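Glycogen synthase (Cyanobacterium sp. CLg1, PDB 6GNF) is a bacterial-type glycogen (starch) synthase, a two-domain glycosyltransferase of the GT-B fold that holds ADP and a glycan. Local coordinates at residues Y121-K124 with D128-D131; H107-K112 with F136-Q141. All coordinates share one frame; numbering follows the deposited sequence.

In the fold
Interaction 1 closes part of the loop between helices 107-110 and 132-144; interaction 2 packs those two helices against each other, so the loop is an excursion of the chain between two elements that meet. Their centres lie about 12 Å apart. Three pairs join them: the salt bridge from Lys-112 NZ to Asp-131 OD1 (3.1 Å), Tyr-129 OH resting on Lys-112 CB at 3.5 Å, and Tyr-121 CD1 touching Phe-136 CZ at 3.8 Å. Only interaction 1 reaches the glycan pocket, through Tyr-121 and Asp-128. Interaction 2 stands back from it, with the side chain of Leu-139 about 11 Å from the bound alpha-D-glucopyranose.

Interaction 1: residues Y121-K124 with D128-D131; sequences YGPK and DYID. With BGC (beta-D-glucopyranose), chain D; GLC (alpha-D-glucopyranose), chain B.
As part of the glycan pocket, a nine-residue loop segment before helix 132-144 brings Tyr-121 and Asp-128 side by side. It is closed by one backbone bond: Tyr-129 N donates to Tyr-121 O at 3.1 Å, nearly straight at 166° and aimed at a lone pair in the carbonyl plane. The same oxygen takes a CA-H...O contact from Asp-128 CA and a bond from Asn-132 ND2. Beside this closure, the almost fully extended backbone of Gly-122 runs across the Tyr-129 ring. Gly-122 CA sits over the middle of one face, 3.5 Å from the ring centroid in a CH-pi contact, while Lys-112 makes a cation-pi contact on the opposite face. Pro-123 CD packs obliquely on the same ring, 3.7 Å from Tyr-129 CE1, and Lys-119 O binds Tyr-129 OH, fixing the far end of the side chain.

The pocket side holds two linked sugars. With CG anti to its carbonyl carbon (chi1 -68°), Asp-128 presents both carboxylate oxygens to the beta-D-glucopyranose: OD2 accepts from sugar O2 at 2.8 Å, and OD1 lies 2.8 Å from sugar O3, though which acceptor the O3 proton serves is not settled, OD2 also being 2.8 Å from it. The next unit, alpha-D-glucopyranose, lies across one face of Tyr-121, its C2 offset toward the ring's rim and 3.9 Å from Tyr-121 CG, its O5 3.6 Å from Tyr-121 CD2. Tyr-121 OH bonds to Thr-29 and Glu-30, holding the ring as a platform. A carboxylate gripping sugar hydroxyls beside an aromatic ring lying against the next unit is a familiar carbohydrate-binding arrangement, here on the N-terminal-domain side of a GT-B cleft.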
loop_
_atom_site.group_PDB
_atom_site.type_symbol
_atom_site.label_atom_id
_atom_site.label_comp_id
_atom_site.label_asym_id
_atom_site.label_seq_id
_atom_site.Cartn_x
_atom_site.Cartn_y
_atom_site.Cartn_z
ATOM N N TYR A 121 -2.663 12.424 5.024
ATOM C CA TYR A 121 -2.857 13.058 3.708
ATOM C C TYR A 121 -3.949 14.136 3.679
ATOM O O TYR A 121 -3.977 14.960 2.761
ATOM C CB TYR A 121 -3.143 11.987 2.645
ATOM C CG TYR A 121 -2.087 10.907 2.623
ATOM C CD1 TYR A 121 -0.790 11.176 2.192
ATOM C CD2 TYR A 121 -2.370 9.622 3.065
ATOM C CE1 TYR A 121 0.192 10.193 2.198
ATOM C CE2 TYR A 121 -1.398 8.637 3.064
ATOM C CZ TYR A 121 -0.119 8.926 2.635
ATOM O OH TYR A 121 0.828 7.928 2.648
ATOM N N GLY A 122 -4.838 14.131 4.669
ATOM C CA GLY A 122 -5.883 15.150 4.782
ATOM C C GLY A 122 -6.739 14.975 6.027
ATOM O O GLY A 122 -6.596 13.989 6.743
ATOM N N PRO A 123 -7.636 15.937 6.299
ATOM C CA PRO A 123 -8.484 15.880 7.498
ATOM C C PRO A 123 -9.610 14.826 7.430
ATOM O O PRO A 123 -9.803 14.075 8.386
ATOM C CB PRO A 123 -9.054 17.304 7.594
ATOM C CG PRO A 123 -9.014 17.841 6.205
ATOM C CD PRO A 123 -7.895 17.141 5.483
ATOM N N LYS A 124 -10.329 14.786 6.308
ATOM C CA LYS A 124 -11.427 13.830 6.087
ATOM C C LYS A 124 -10.910 12.561 5.386
ATOM O O LYS A 124 -9.701 12.405 5.206
ATOM C CB LYS A 124 -12.540 14.488 5.252
ATOM C CG LYS A 124 -13.717 15.033 6.042
ATOM C CD LYS A 124 -14.852 15.402 5.096
ATOM C CE LYS A 124 -16.071 15.907 5.845
ATOM N NZ LYS A 124 -15.784 17.167 6.582
ATOM N N ASP A 128 -8.031 15.941 0.763
ATOM C CA ASP A 128 -6.599 16.189 0.937
ATOM C C ASP A 128 -6.347 17.574 1.540
ATOM O O ASP A 128 -7.128 18.504 1.323
ATOM C CB ASP A 128 -5.877 16.101 -0.414
ATOM C CG ASP A 128 -5.861 14.693 -0.993
ATOM O OD1 ASP A 128 -5.652 13.712 -0.244
ATOM O OD2 ASP A 128 -6.039 14.575 -2.224
ATOM N N TYR A 129 -5.235 17.714 2.265
ATOM C CA TYR A 129 -4.765 19.030 2.691
ATOM C C TYR A 129 -4.498 19.876 1.448
ATOM O O TYR A 129 -3.969 19.372 0.452
ATOM C CB TYR A 129 -3.476 18.926 3.524
ATOM C CG TYR A 129 -3.628 18.229 4.859
ATOM C CD1 TYR A 129 -4.512 18.713 5.823
ATOM C CD2 TYR A 129 -2.876 17.091 5.166
ATOM C CE1 TYR A 129 -4.656 18.081 7.047
ATOM C CE2 TYR A 129 -3.011 16.452 6.390
ATOM C CZ TYR A 129 -3.905 16.957 7.329
ATOM O OH TYR A 129 -4.081 16.357 8.553
ATOM N N ILE A 130 -4.868 21.153 1.496
ATOM C CA ILE A 130 -4.598 22.066 0.377
ATOM C C ILE A 130 -3.104 22.090 0.019
ATOM O O ILE A 130 -2.738 22.148 -1.151
ATOM C CB ILE A 130 -5.115 23.511 0.647
ATOM C CG1 ILE A 130 -4.435 24.156 1.869
ATOM C CG2 ILE A 130 -6.631 23.515 0.822
ATOM C CD1 ILE A 130 -3.293 25.100 1.531
ATOM N N ASP A 131 -2.260 22.045 1.047
ATOM C CA ASP A 131 -0.832 22.274 0.905
ATOM C C ASP A 131 -0.014 20.994 0.708
ATOM O O ASP A 131 1.183 20.971 1.024
ATOM C CB ASP A 131 -0.305 23.074 2.120
ATOM C CG ASP A 131 -0.246 22.243 3.406
ATOM O OD1 ASP A 131 -1.176 21.432 3.618
ATOM O OD2 ASP A 131 0.697 22.427 4.214
HETATM C C2 BGC D . -7.473 11.791 -2.950
HETATM C C3 BGC D . -6.172 11.040 -2.658
HETATM C C4 BGC D . -6.442 9.995 -1.570
HETATM C C5 BGC D . -7.698 9.148 -1.834
HETATM C C6 BGC D . -8.123 8.417 -0.568
HETATM C C1 BGC D . -8.513 10.762 -3.401
HETATM O O1 BGC D . -9.708 11.406 -3.857
HETATM O O2 BGC D . -7.299 12.808 -3.946
HETATM O O3 BGC D . -5.108 11.928 -2.265
HETATM O O4 BGC D . -5.321 9.114 -1.490
HETATM O O5 BGC D . -8.817 9.911 -2.296
HETATM O O6 BGC D . -8.531 7.105 -0.943
HETATM C C1 GLC B . -4.443 9.326 -0.370
HETATM C C2 GLC B . -2.982 9.361 -0.847
HETATM C C3 GLC B . -2.577 7.981 -1.356
HETATM C C4 GLC B . -2.815 6.935 -0.270
HETATM C C5 GLC B . -4.302 6.955 0.111
HETATM C C6 GLC B . -4.699 5.892 1.146
HETATM O O2 GLC B . -2.807 10.311 -1.903
HETATM O O3 GLC B . -1.213 7.958 -1.775
HETATM O O4 GLC B . -2.408 5.664 -0.788
HETATM O O5 GLC B . -4.635 8.269 0.588
HETATM O O6 GLC B . -4.016 6.069 2.397
#

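Interaction 2: residues H107-K112 with F136-Q141; sequences HVYLSK and FAMLSQ
Met-138 reaches Val-108 and Tyr-109 by an extended chain that bends at its end: CG is anti to the backbone N (chi1 -175°), the next torsion is also extended, and a turn at chi3 (74°) swings CE toward helix 107-110. Tyr-109 meets it with CG anti to its own carbonyl carbon (chi1 -59°), which sends the ring out toward helix 132-144. The two side chains pass at a slant, Met-138 CE lying 3.6 Å from Tyr-109 CZ and 3.5 Å from Tyr-109 OH. Val-108 approaches the methionine tip to tip, its CG2 3.7 Å from Met-138 CE; that same CG2 also lies above the rim of one face of Tyr-109, and the methyl end of Met-138 touches both residues.

The phenol oxygen of Tyr-109 reaches Leu-139. It rests 3.7 Å from Leu-139 CB and 3.3 Å from Leu-139 N, but the angle there is too poor for a bond; its hydrogen-bonding partner is Arg-135 O, one turn back on the same helix. A second polar tie runs the other way, from Arg-135 NH1 to Val-108 O. Long side chains span the helices, whose nearest alpha carbons, Tyr-109 CA and Leu-139 CA, are 9.9 Å apart.

Strands of the N-terminal sheet border this layer: Val-108 and Met-138 touch Tyr-82 and Val-80 of strand 72-82, and Tyr-109 and Leu-139 share Pro-63 of strand 57-63. From helix 132-144, Ala-137 and Ser-140 pack onward against Tyr-180 of helix 177-186.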
loop_
_atom_site.group_PDB
_atom_site.type_symbol
_atom_site.label_atom_id
_atom_site.label_comp_id
_atom_site.label_asym_id
_atom_site.label_seq_id
_atom_site.Cartn_x
_atom_site.Cartn_y
_atom_site.Cartn_z
ATOM N N HIS A 107 6.803 21.930 11.401
ATOM C CA HIS A 107 5.480 22.262 11.915
ATOM C C HIS A 107 4.337 21.695 11.038
ATOM O O HIS A 107 3.354 21.217 11.566
ATOM C CB HIS A 107 5.389 23.796 12.132
ATOM C CG HIS A 107 4.001 24.334 12.249
ATOM N ND1 HIS A 107 3.336 24.395 13.460
ATOM C CD2 HIS A 107 3.182 24.917 11.341
ATOM C CE1 HIS A 107 2.151 24.952 13.284
ATOM N NE2 HIS A 107 2.030 25.272 12.007
ATOM N N VAL A 108 4.512 21.661 9.721
ATOM C CA VAL A 108 3.447 21.233 8.822
ATOM C C VAL A 108 3.233 19.729 8.830
ATOM O O VAL A 108 2.243 19.277 8.274
ATOM C CB VAL A 108 3.670 21.688 7.350
ATOM C CG1 VAL A 108 3.892 23.188 7.281
ATOM C CG2 VAL A 108 4.830 20.947 6.696
ATOM N N TYR A 109 4.179 18.961 9.377
ATOM C CA TYR A 109 3.993 17.522 9.526
ATOM C C TYR A 109 3.445 17.170 10.898
ATOM O O TYR A 109 2.533 16.354 10.998
ATOM C CB TYR A 109 5.295 16.760 9.312
ATOM C CG TYR A 109 5.943 16.952 7.972
ATOM C CD1 TYR A 109 5.217 16.822 6.794
ATOM C CD2 TYR A 109 7.300 17.230 7.873
ATOM C CE1 TYR A 109 5.818 16.996 5.563
ATOM C CE2 TYR A 109 7.906 17.400 6.646
ATOM C CZ TYR A 109 7.157 17.281 5.493
ATOM O OH TYR A 109 7.754 17.459 4.277
ATOM N N LEU A 110 3.998 17.775 11.944
ATOM C CA LEU A 110 3.691 17.358 13.305
ATOM C C LEU A 110 2.337 17.859 13.769
ATOM O O LEU A 110 1.520 17.091 14.283
ATOM C CB LEU A 110 4.764 17.870 14.268
ATOM C CG LEU A 110 4.746 17.304 15.685
ATOM C CD1 LEU A 110 5.053 15.820 15.672
ATOM C CD2 LEU A 110 5.744 18.047 16.560
ATOM N N SER A 111 2.109 19.152 13.574
ATOM C CA SER A 111 0.979 19.852 14.182
ATOM C C SER A 111 -0.311 19.878 13.335
ATOM O O SER A 111 -1.210 20.688 13.607
ATOM C CB SER A 111 1.407 21.285 14.528
ATOM O OG SER A 111 1.750 21.990 13.345
ATOM N N LYS A 112 -0.422 18.988 12.342
ATOM C CA LYS A 112 -1.671 18.847 11.576
ATOM C C LYS A 112 -2.820 18.337 12.461
ATOM O O LYS A 112 -3.961 18.811 12.367
ATOM C CB LYS A 112 -1.478 17.915 10.373
ATOM C CG LYS A 112 -0.663 18.527 9.248
ATOM C CD LYS A 112 -1.370 19.723 8.623
ATOM C CE LYS A 112 -0.727 20.144 7.310
ATOM N NZ LYS A 112 -1.490 21.238 6.648
ATOM N N PHE A 136 4.956 17.717 0.349
ATOM C CA PHE A 136 5.650 16.571 -0.221
ATOM C C PHE A 136 6.809 16.947 -1.138
ATOM O O PHE A 136 7.797 16.222 -1.205
ATOM C CB PHE A 136 4.661 15.617 -0.892
ATOM C CG PHE A 136 3.653 15.040 0.061
ATOM C CD1 PHE A 136 4.045 14.570 1.310
ATOM C CD2 PHE A 136 2.309 14.974 -0.279
ATOM C CE1 PHE A 136 3.115 14.049 2.193
ATOM C CE2 PHE A 136 1.373 14.446 0.608
ATOM C CZ PHE A 136 1.776 13.990 1.843
ATOM N N ALA A 137 6.725 18.097 -1.798
ATOM C CA ALA A 137 7.913 18.658 -2.435
ATOM C C ALA A 137 9.013 18.890 -1.385
ATOM O O ALA A 137 10.192 18.635 -1.638
ATOM C CB ALA A 137 7.587 19.956 -3.151
ATOM N N MET A 138 8.630 19.391 -0.217
ATOM C CA MET A 138 9.603 19.622 0.852
ATOM C C MET A 138 10.220 18.314 1.364
ATOM O O MET A 138 11.401 18.276 1.729
ATOM C CB MET A 138 8.965 20.391 2.004
ATOM C CG MET A 138 9.961 20.784 3.100
ATOM S SD MET A 138 9.269 21.902 4.326
ATOM C CE MET A 138 8.234 20.748 5.221
ATOM N N LEU A 139 9.418 17.254 1.431
ATOM C CA LEU A 139 9.935 15.942 1.814
ATOM C C LEU A 139 11.028 15.459 0.865
ATOM O O LEU A 139 12.050 14.956 1.321
ATOM C CB LEU A 139 8.806 14.906 1.869
ATOM C CG LEU A 139 9.217 13.451 2.097
ATOM C CD1 LEU A 139 10.000 13.296 3.388
ATOM C CD2 LEU A 139 7.988 12.551 2.117
ATOM N N SER A 140 10.810 15.619 -0.442
ATOM C CA SER A 140 11.779 15.160 -1.440
ATOM C C SER A 140 13.093 15.927 -1.335
ATOM O O SER A 140 14.155 15.342 -1.445
ATOM C CB SER A 140 11.199 15.278 -2.845
ATOM O OG SER A 140 10.058 14.444 -2.939
ATOM N N GLN A 141 13.008 17.236 -1.127
ATOM C CA GLN A 141 14.193 18.065 -0.917
ATOM C C GLN A 141 14.932 17.687 0.352
ATOM O O GLN A 141 16.158 17.658 0.375
ATOM C CB GLN A 141 13.814 19.544 -0.812
ATOM C CG GLN A 141 13.254 20.140 -2.083
ATOM C CD GLN A 141 12.683 21.523 -1.857
ATOM O OE1 GLN A 141 13.262 22.344 -1.141
ATOM N NE2 GLN A 141 11.535 21.789 -2.453
#